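Local coordinates for tubulin-like protein CetZ2 (Haloferax volcanii, PDB 4B45), which binds GTP as a cytoskeletal protein of the tubulin/FtsZ superfamily and takes part in controlling the shape of the archaeal cell, at residues A224-A228 and A250-S256; A34-A40 and V49-I54; E95-A101 and V125-G131. All blocks are in the same frame, centred on the assembly; numbering follows the deposited sequence.

Overall arrangement
All three contacts reach one mixed sheet, and most of their residues are buried. Contact 3 joins two inner parallel strands of the GTPase domain, near the centre of the chain; it covers the most surface and adds two aromatic rings to its aliphatic packing. Contact 2, in the same domain, pairs the edge strand 50-53 with its neighbour, so several of its side chains are partly exposed while others lie close to the nucleotide. Contact 1 belongs to the C-terminal domain, where a helix end and its following loop meet a strand by a single bridge, and glycines and a serine hydroxyl carry the chemistry. The nearest atoms of contacts 1 and 2 are about 17 Å apart.

Contact 1 (A224-A228 and A250-S256); sequences ALGYA and AVLTGTS
Ser256 turns its hydroxyl straight at the backbone of Leu225. Its OG stands between the backbone N and the carbonyl carbon (chi1 62°), and in this position it receives the N-H of Leu225 at 3.0 Å (Leu225 N to Ser256 OG) in a bond not far from straight, 162° at the hydrogen. The same OG is hydrogen-bonded to Leu162 O, so one small hydroxyl bridges the strand at 224-228 and the strand 159-164. With an alanine here, Leu225 N and Leu162 O would probably both be left without their common partner, and the loop would lose a fixed point between the two strands. The serine's own amide returns a bond to Leu225 O.

Beside it, Thr255 swings OG1 anti to the backbone N, where it meets Ala224 CB at 3.4 Å while hydrogen-bonding to Leu257 O. Ala224 suits the place because a methyl is small enough to sit against Thr255 OG1.

Here, at 224-228, one edge of strand 222-231 of the tubulin-type C-terminal domain bonds to strand 309-319, and the other meets the loop leaving helix 240-252, which makes a single bridge at Gly226 and Thr255. Gly226 CA lies 3.3 Å from Ala250 O, the carbonyl of the last helical turn, and glycine suits this place, since there is little room for a CB beside that oxygen. Gly254 suits its place for a similar reason, since a CB would come too close to Tyr227 O; its own carbonyl O accepts Tyr227 N at 3.0 Å. Ala250 CB reaches over this stretch of backbone and rests 3.8 Å from Tyr227 N, with the methyl of Ala228 farther along. The Tyr227 CB points away from the loop, and the ring packs on Arg189 and Leu192 of helix 175-196.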
loop_
_atom_site.group_PDB
_atom_site.type_symbol
_atom_site.label_atom_id
_atom_site.label_comp_id
_atom_site.label_asym_id
_atom_site.label_seq_id
_atom_site.Cartn_x
_atom_site.Cartn_y
_atom_site.Cartn_z
ATOM N N ALA A 224 7.971 -0.332 -1.895
ATOM C CA ALA A 224 7.471 -1.676 -1.633
ATOM C C ALA A 224 7.437 -1.935 -0.145
ATOM O O ALA A 224 8.169 -1.306 0.633
ATOM C CB ALA A 224 8.312 -2.726 -2.351
ATOM N N LEU A 225 6.577 -2.852 0.270
ATOM C CA LEU A 225 6.438 -3.119 1.690
ATOM C C LEU A 225 6.554 -4.601 1.948
ATOM O O LEU A 225 5.719 -5.367 1.499
ATOM C CB LEU A 225 5.109 -2.586 2.229
ATOM C CG LEU A 225 4.957 -2.725 3.755
ATOM C CD1 LEU A 225 6.157 -2.090 4.500
ATOM C CD2 LEU A 225 3.633 -2.142 4.279
ATOM N N GLY A 226 7.601 -5.000 2.664
ATOM C CA GLY A 226 7.844 -6.402 2.921
ATOM C C GLY A 226 7.347 -6.850 4.281
ATOM O O GLY A 226 7.391 -6.093 5.256
ATOM N N TYR A 227 6.888 -8.095 4.352
ATOM C CA TYR A 227 6.449 -8.665 5.618
ATOM C C TYR A 227 6.765 -10.163 5.726
ATOM O O TYR A 227 6.603 -10.921 4.758
ATOM C CB TYR A 227 4.957 -8.408 5.819
ATOM C CG TYR A 227 4.377 -9.026 7.071
ATOM C CD1 TYR A 227 4.492 -8.391 8.293
ATOM C CD2 TYR A 227 3.707 -10.247 7.022
ATOM C CE1 TYR A 227 3.960 -8.956 9.443
ATOM C CE2 TYR A 227 3.178 -10.822 8.162
ATOM C CZ TYR A 227 3.312 -10.171 9.371
ATOM O OH TYR A 227 2.776 -10.730 10.510
ATOM N N ALA A 228 7.247 -10.575 6.898
ATOM C CA ALA A 228 7.378 -11.997 7.232
ATOM C C ALA A 228 7.383 -12.184 8.743
ATOM O O ALA A 228 7.809 -11.290 9.481
ATOM C CB ALA A 228 8.637 -12.605 6.611
ATOM N N ALA A 250 11.289 -10.877 4.347
ATOM C CA ALA A 250 10.512 -9.663 4.118
ATOM C C ALA A 250 11.061 -8.890 2.923
ATOM O O ALA A 250 10.305 -8.389 2.092
ATOM C CB ALA A 250 10.493 -8.783 5.371
ATOM N N VAL A 251 12.383 -8.828 2.836
ATOM C CA VAL A 251 13.064 -8.126 1.748
ATOM C C VAL A 251 13.097 -8.927 0.441
ATOM O O VAL A 251 12.998 -8.355 -0.636
ATOM C CB VAL A 251 14.512 -7.773 2.153
ATOM C CG1 VAL A 251 15.254 -7.112 1.001
ATOM C CG2 VAL A 251 14.524 -6.888 3.413
ATOM N N LEU A 252 13.235 -10.248 0.529
ATOM C CA LEU A 252 13.441 -11.063 -0.677
ATOM C C LEU A 252 12.188 -11.777 -1.207
ATOM O O LEU A 252 11.950 -11.776 -2.417
ATOM C CB LEU A 252 14.588 -12.056 -0.482
ATOM C CG LEU A 252 15.943 -11.445 -0.091
ATOM C CD1 LEU A 252 16.915 -12.530 0.349
ATOM C CD2 LEU A 252 16.559 -10.612 -1.218
ATOM N N THR A 253 11.388 -12.378 -0.326
ATOM C CA THR A 253 10.170 -13.054 -0.782
ATOM C C THR A 253 8.861 -12.369 -0.398
ATOM O O THR A 253 7.864 -12.501 -1.103
ATOM C CB THR A 253 10.084 -14.534 -0.312
ATOM O OG1 THR A 253 9.839 -14.597 1.099
ATOM C CG2 THR A 253 11.347 -15.276 -0.631
ATOM N N GLY A 254 8.846 -11.656 0.717
ATOM C CA GLY A 254 7.583 -11.214 1.289
ATOM C C GLY A 254 7.177 -9.804 0.922
ATOM O O GLY A 254 6.374 -9.180 1.611
ATOM N N THR A 255 7.732 -9.300 -0.173
ATOM C CA THR A 255 7.533 -7.916 -0.554
ATOM C C THR A 255 6.279 -7.748 -1.427
ATOM O O THR A 255 5.925 -8.633 -2.208
ATOM C CB THR A 255 8.773 -7.408 -1.284
ATOM O OG1 THR A 255 8.529 -6.102 -1.807
ATOM C CG2 THR A 255 9.111 -8.341 -2.402
ATOM N N SER A 256 5.602 -6.616 -1.278
ATOM C CA SER A 256 4.357 -6.359 -1.996
ATOM C C SER A 256 4.582 -6.209 -3.507
ATOM O O SER A 256 3.675 -6.457 -4.310
ATOM C CB SER A 256 3.664 -5.119 -1.418
ATOM O OG SER A 256 4.471 -3.970 -1.584
#

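Contact 2 (A34-A40 and V49-I54); sequences AVAVNTA and VETVLI
Ala34 meets Val49 at the start of the contact, its CB lying 3.9 Å from Val49 CG1, before regular pairing begins. Val35 projects to the face shared with Glu50 and Val52. Its CG1, anti to the backbone N (chi1 -174°), is carried over the neighbouring strand to reach Val52 CG2 at 3.9 Å. Beta-branched valines suit such positions, since they favour the extended backbone and cover the sheet closely.

Ala36 lies on the reverse face, where its methyl leaves room for Val49 CG2 and the nearby Gly13 of the GTP site. Its backbone makes the central pair of bonds: Ala36 N gives to Glu50 O and Ala36 O accepts Val52 N, each at 2.8 Å. Val37 then returns to the first face, with CG1 only 3.6 Å from Ile54 CD1; both side chains also pack on helix 68-85.

Asn38 ends the strand, its side chain about 4 Å from the bound nucleotide at the nearest atoms. Its amide donates to Val52 O and its carbonyl takes Ile54 N at 3.0 Å, while Leu53 CD1 folds back against the same carbonyl oxygen. The side-chain OD1 curls round to the backbone ahead, accepting Thr39 N at 2.6 Å and, weakly, Ala40 N, as the chain leaves the strand; its ND2 bonds weakly to Asp43. Thr39 sets CG2 beside Ile54 CG1, leaving OG1 for a hydrogen bond with Ser107 of the GTP site. One water donates to both Thr39 O and Ile54 O, bridging the two segments just beyond the strand ends. After Ala40 the chain enters helix 41-45, completing a beta-alpha-beta unit whose second strand is the sheet's edge and whose first strand ends beside the bound nucleotide.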
loop_
_atom_site.group_PDB
_atom_site.type_symbol
_atom_site.label_atom_id
_atom_site.label_comp_id
_atom_site.label_asym_id
_atom_site.label_seq_id
_atom_site.Cartn_x
_atom_site.Cartn_y
_atom_site.Cartn_z
ATOM N N ALA A 34 -11.994 7.376 5.792
ATOM C CA ALA A 34 -11.882 6.641 4.533
ATOM C C ALA A 34 -13.065 7.011 3.654
ATOM O O ALA A 34 -14.199 7.047 4.125
ATOM C CB ALA A 34 -11.875 5.141 4.786
ATOM N N VAL A 35 -12.793 7.321 2.392
ATOM C CA VAL A 35 -13.833 7.690 1.444
ATOM C C VAL A 35 -13.590 6.938 0.146
ATOM O O VAL A 35 -12.450 6.821 -0.294
ATOM C CB VAL A 35 -13.780 9.193 1.125
ATOM C CG1 VAL A 35 -14.958 9.598 0.244
ATOM C CG2 VAL A 35 -13.790 9.996 2.387
ATOM N N ALA A 36 -14.647 6.439 -0.480
ATOM C CA ALA A 36 -14.488 5.817 -1.789
ATOM C C ALA A 36 -15.171 6.643 -2.865
ATOM O O ALA A 36 -16.304 7.082 -2.697
ATOM C CB ALA A 36 -15.006 4.381 -1.784
ATOM N N VAL A 37 -14.444 6.880 -3.951
ATOM C CA VAL A 37 -14.953 7.608 -5.090
ATOM C C VAL A 37 -15.047 6.645 -6.272
ATOM O O VAL A 37 -14.136 5.859 -6.505
ATOM C CB VAL A 37 -14.009 8.766 -5.474
ATOM C CG1 VAL A 37 -14.641 9.631 -6.569
ATOM C CG2 VAL A 37 -13.656 9.606 -4.246
ATOM N N ASN A 38 -16.142 6.711 -7.017
ATOM C CA ASN A 38 -16.336 5.828 -8.168
ATOM C C ASN A 38 -17.353 6.406 -9.128
ATOM O O ASN A 38 -17.993 7.411 -8.824
ATOM C CB ASN A 38 -16.815 4.456 -7.714
ATOM C CG ASN A 38 -16.388 3.352 -8.651
ATOM O OD1 ASN A 38 -16.169 3.575 -9.842
ATOM N ND2 ASN A 38 -16.245 2.151 -8.109
ATOM N N THR A 39 -17.501 5.758 -10.279
ATOM C CA THR A 39 -18.441 6.176 -11.315
ATOM C C THR A 39 -19.432 5.051 -11.553
ATOM O O THR A 39 -20.344 5.178 -12.363
ATOM C CB THR A 39 -17.709 6.439 -12.644
ATOM O OG1 THR A 39 -16.906 5.294 -12.983
ATOM C CG2 THR A 39 -16.804 7.656 -12.517
ATOM N N ALA A 40 -19.214 3.933 -10.859
ATOM C CA ALA A 40 -20.134 2.813 -10.874
ATOM C C ALA A 40 -20.901 2.838 -9.562
ATOM O O ALA A 40 -20.304 2.725 -8.495
ATOM C CB ALA A 40 -19.358 1.487 -11.027
ATOM N N VAL A 49 -17.658 2.410 3.911
ATOM C CA VAL A 49 -17.047 3.720 4.079
ATOM C C VAL A 49 -17.924 4.774 3.412
ATOM O O VAL A 49 -18.846 4.441 2.656
ATOM C CB VAL A 49 -15.640 3.773 3.455
ATOM C CG1 VAL A 49 -14.750 2.678 4.054
ATOM C CG2 VAL A 49 -15.728 3.631 1.933
ATOM N N GLU A 50 -17.653 6.041 3.707
ATOM C CA GLU A 50 -18.312 7.139 3.012
ATOM C C GLU A 50 -18.038 7.006 1.518
ATOM O O GLU A 50 -16.915 6.693 1.114
ATOM C CB GLU A 50 -17.799 8.487 3.530
ATOM C CG GLU A 50 -18.326 9.700 2.771
ATOM C CD GLU A 50 -19.833 9.872 2.900
ATOM O OE1 GLU A 50 -20.377 9.543 3.978
ATOM O OE2 GLU A 50 -20.474 10.345 1.930
ATOM N N THR A 51 -19.067 7.234 0.708
ATOM C CA THR A 51 -18.971 7.066 -0.739
ATOM C C THR A 51 -19.316 8.354 -1.491
ATOM O O THR A 51 -20.180 9.124 -1.057
ATOM C CB THR A 51 -19.896 5.932 -1.237
ATOM O OG1 THR A 51 -21.253 6.241 -0.915
ATOM C CG2 THR A 51 -19.531 4.609 -0.586
ATOM N N VAL A 52 -18.617 8.587 -2.600
ATOM C CA VAL A 52 -18.923 9.694 -3.503
ATOM C C VAL A 52 -19.060 9.200 -4.932
ATOM O O VAL A 52 -18.109 8.650 -5.506
ATOM C CB VAL A 52 -17.833 10.777 -3.514
ATOM C CG1 VAL A 52 -18.276 11.933 -4.408
ATOM C CG2 VAL A 52 -17.544 11.263 -2.111
ATOM N N LEU A 53 -20.242 9.406 -5.508
ATOM C CA LEU A 53 -20.482 9.019 -6.892
ATOM C C LEU A 53 -20.242 10.232 -7.775
ATOM O O LEU A 53 -20.778 11.308 -7.531
ATOM C CB LEU A 53 -21.900 8.468 -7.074
ATOM C CG LEU A 53 -22.259 7.861 -8.440
ATOM C CD1 LEU A 53 -21.437 6.615 -8.785
ATOM C CD2 LEU A 53 -23.750 7.554 -8.541
ATOM N N ILE A 54 -19.409 10.060 -8.789
ATOM C CA ILE A 54 -19.126 11.128 -9.733
ATOM C C ILE A 54 -19.443 10.641 -11.142
ATOM O O ILE A 54 -19.579 9.435 -11.378
ATOM C CB ILE A 54 -17.641 11.587 -9.661
ATOM C CG1 ILE A 54 -16.690 10.437 -10.018
ATOM C CG2 ILE A 54 -17.302 12.104 -8.266
ATOM C CD1 ILE A 54 -15.202 10.820 -9.920
HETATM O O HOH W 1 -21.512 7.727 -12.925
#

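Contact 3 (E95-A101 and V125-G131); sequences ESIFVVA and VPVYVLG
Two inner parallel strands of the Rossmann-like GTPase sheet meet here, with Phe98 and Tyr128 as the bulkiest pair across them. Tyr128 CB sits over one face of the Phe98 ring, 4.0 Å from its centroid, a CH-pi contact. The two rings are inclined at 51° with centroids 5.2 Å apart, neither stacked nor edge-to-face. Tyr128 CG is anti to the carbonyl carbon (chi1 -59°), which carries the ring back along the strand until CE2 touches Ser96 CB at 3.8 Å. On the same face Val100 and Leu130 lie side by side, Val100 CG1 meeting Leu130 CD2 at 4.0 Å.

Ile97, Val99, Val127 and Val129 occupy the reverse face, where Val99 and Val127 both pack against Leu119 of helix 107-120; branched aliphatic residues suit this buried face, which the helix covers. Val125 sits at the start of the pairing, its CB 3.5 Å from Glu95 O, and Pro126, which has no N-H to offer, still accepts Ile97 N through its carbonyl. Short backbone bonds run between the strands, among them Tyr128 N to Ile97 O and Val99 N to Tyr128 O, each 2.7 Å. At the far end Ala101 pairs with Gly131, both small. Just past the strand a glycine-rich turn leads to Gly106, and to Ser107 and Gly108 at the start of helix 107-120, all three binding GTP: the beta-alpha-beta unit carrying the tubulin signature loop.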
loop_
_atom_site.group_PDB
_atom_site.type_symbol
_atom_site.label_atom_id
_atom_site.label_comp_id
_atom_site.label_asym_id
_atom_site.label_seq_id
_atom_site.Cartn_x
_atom_site.Cartn_y
_atom_site.Cartn_z
ATOM N N GLU A 95 -1.479 12.902 9.007
ATOM C CA GLU A 95 -0.043 13.001 8.791
ATOM C C GLU A 95 0.338 12.647 7.366
ATOM O O GLU A 95 1.473 12.861 6.932
ATOM C CB GLU A 95 0.701 12.139 9.804
ATOM C CG GLU A 95 0.641 12.732 11.199
ATOM C CD GLU A 95 1.186 11.809 12.266
ATOM O OE1 GLU A 95 0.834 10.609 12.262
ATOM O OE2 GLU A 95 1.949 12.296 13.126
ATOM N N SER A 96 -0.637 12.118 6.635
ATOM C CA SER A 96 -0.436 11.722 5.259
ATOM C C SER A 96 -1.804 11.453 4.644
ATOM O O SER A 96 -2.799 11.354 5.369
ATOM C CB SER A 96 0.430 10.463 5.196
ATOM O OG SER A 96 -0.231 9.373 5.807
ATOM N N ILE A 97 -1.848 11.353 3.318
ATOM C CA ILE A 97 -3.053 10.952 2.598
ATOM C C ILE A 97 -2.715 9.866 1.583
ATOM O O ILE A 97 -1.779 10.010 0.788
ATOM C CB ILE A 97 -3.717 12.141 1.853
ATOM C CG1 ILE A 97 -4.181 13.207 2.842
ATOM C CG2 ILE A 97 -4.923 11.653 1.031
ATOM C CD1 ILE A 97 -4.742 14.445 2.168
ATOM N N PHE A 98 -3.447 8.761 1.630
ATOM C CA PHE A 98 -3.259 7.682 0.658
ATOM C C PHE A 98 -4.373 7.685 -0.390
ATOM O O PHE A 98 -5.544 7.565 -0.040
ATOM C CB PHE A 98 -3.248 6.322 1.355
ATOM C CG PHE A 98 -1.902 5.925 1.921
ATOM C CD1 PHE A 98 -0.978 5.264 1.133
ATOM C CD2 PHE A 98 -1.581 6.195 3.244
ATOM C CE1 PHE A 98 0.253 4.878 1.651
ATOM C CE2 PHE A 98 -0.359 5.819 3.770
ATOM C CZ PHE A 98 0.559 5.153 2.966
ATOM N N VAL A 99 -4.017 7.858 -1.662
ATOM C CA VAL A 99 -4.977 7.635 -2.737
ATOM C C VAL A 99 -4.846 6.171 -3.166
ATOM O O VAL A 99 -3.820 5.774 -3.712
ATOM C CB VAL A 99 -4.760 8.577 -3.953
ATOM C CG1 VAL A 99 -5.621 8.126 -5.135
ATOM C CG2 VAL A 99 -5.091 10.021 -3.597
ATOM N N VAL A 100 -5.872 5.366 -2.896
ATOM C CA VAL A 100 -5.803 3.923 -3.155
ATOM C C VAL A 100 -6.490 3.564 -4.483
ATOM O O VAL A 100 -7.672 3.846 -4.666
ATOM C CB VAL A 100 -6.463 3.133 -2.000
ATOM C CG1 VAL A 100 -6.215 1.659 -2.139
ATOM C CG2 VAL A 100 -5.957 3.646 -0.647
ATOM N N ALA A 101 -5.754 2.940 -5.402
ATOM C CA ALA A 101 -6.294 2.645 -6.729
ATOM C C ALA A 101 -5.750 1.377 -7.390
ATOM O O ALA A 101 -4.581 1.015 -7.227
ATOM C CB ALA A 101 -6.073 3.820 -7.654
ATOM N N VAL A 125 0.875 17.738 4.034
ATOM C CA VAL A 125 1.317 16.369 4.309
ATOM C C VAL A 125 1.589 15.596 3.021
ATOM O O VAL A 125 1.077 15.963 1.955
ATOM C CB VAL A 125 0.285 15.617 5.173
ATOM C CG1 VAL A 125 0.223 16.234 6.563
ATOM C CG2 VAL A 125 -1.084 15.652 4.513
ATOM N N PRO A 126 2.413 14.535 3.103
ATOM C CA PRO A 126 2.623 13.778 1.866
ATOM C C PRO A 126 1.339 13.158 1.333
ATOM O O PRO A 126 0.464 12.733 2.105
ATOM C CB PRO A 126 3.621 12.679 2.280
ATOM C CG PRO A 126 3.650 12.706 3.783
ATOM C CD PRO A 126 3.342 14.116 4.167
ATOM N N VAL A 127 1.233 13.129 0.010
ATOM C CA VAL A 127 0.176 12.387 -0.674
ATOM C C VAL A 127 0.788 11.156 -1.342
ATOM O O VAL A 127 1.634 11.272 -2.230
ATOM C CB VAL A 127 -0.563 13.271 -1.693
ATOM C CG1 VAL A 127 -1.724 12.505 -2.318
ATOM C CG2 VAL A 127 -1.065 14.549 -1.013
ATOM N N TYR A 128 0.391 9.981 -0.869
ATOM C CA TYR A 128 0.899 8.724 -1.393
ATOM C C TYR A 128 -0.179 8.055 -2.216
ATOM O O TYR A 128 -1.361 8.215 -1.928
ATOM C CB TYR A 128 1.265 7.785 -0.241
ATOM C CG TYR A 128 2.310 8.341 0.700
ATOM C CD1 TYR A 128 3.490 8.885 0.208
ATOM C CD2 TYR A 128 2.114 8.332 2.083
ATOM C CE1 TYR A 128 4.458 9.400 1.071
ATOM C CE2 TYR A 128 3.075 8.852 2.946
ATOM C CZ TYR A 128 4.246 9.381 2.430
ATOM O OH TYR A 128 5.218 9.895 3.273
ATOM N N VAL A 129 0.226 7.305 -3.236
ATOM C CA VAL A 129 -0.692 6.427 -3.935
ATOM C C VAL A 129 -0.389 4.995 -3.522
ATOM O O VAL A 129 0.758 4.541 -3.594
ATOM C CB VAL A 129 -0.582 6.557 -5.474
ATOM C CG1 VAL A 129 -1.358 5.421 -6.190
ATOM C CG2 VAL A 129 -1.082 7.914 -5.937
ATOM N N LEU A 130 -1.412 4.299 -3.039
ATOM C CA LEU A 130 -1.317 2.860 -2.847
ATOM C C LEU A 130 -1.875 2.244 -4.126
ATOM O O LEU A 130 -3.099 2.219 -4.348
ATOM C CB LEU A 130 -2.103 2.434 -1.603
ATOM C CG LEU A 130 -2.170 0.953 -1.237
ATOM C CD1 LEU A 130 -0.773 0.319 -1.072
ATOM C CD2 LEU A 130 -3.006 0.796 0.045
ATOM N N GLY A 131 -0.974 1.806 -5.002
ATOM C CA GLY A 131 -1.373 1.386 -6.335
ATOM C C GLY A 131 -1.333 -0.111 -6.558
ATOM O O GLY A 131 -0.334 -0.764 -6.233
#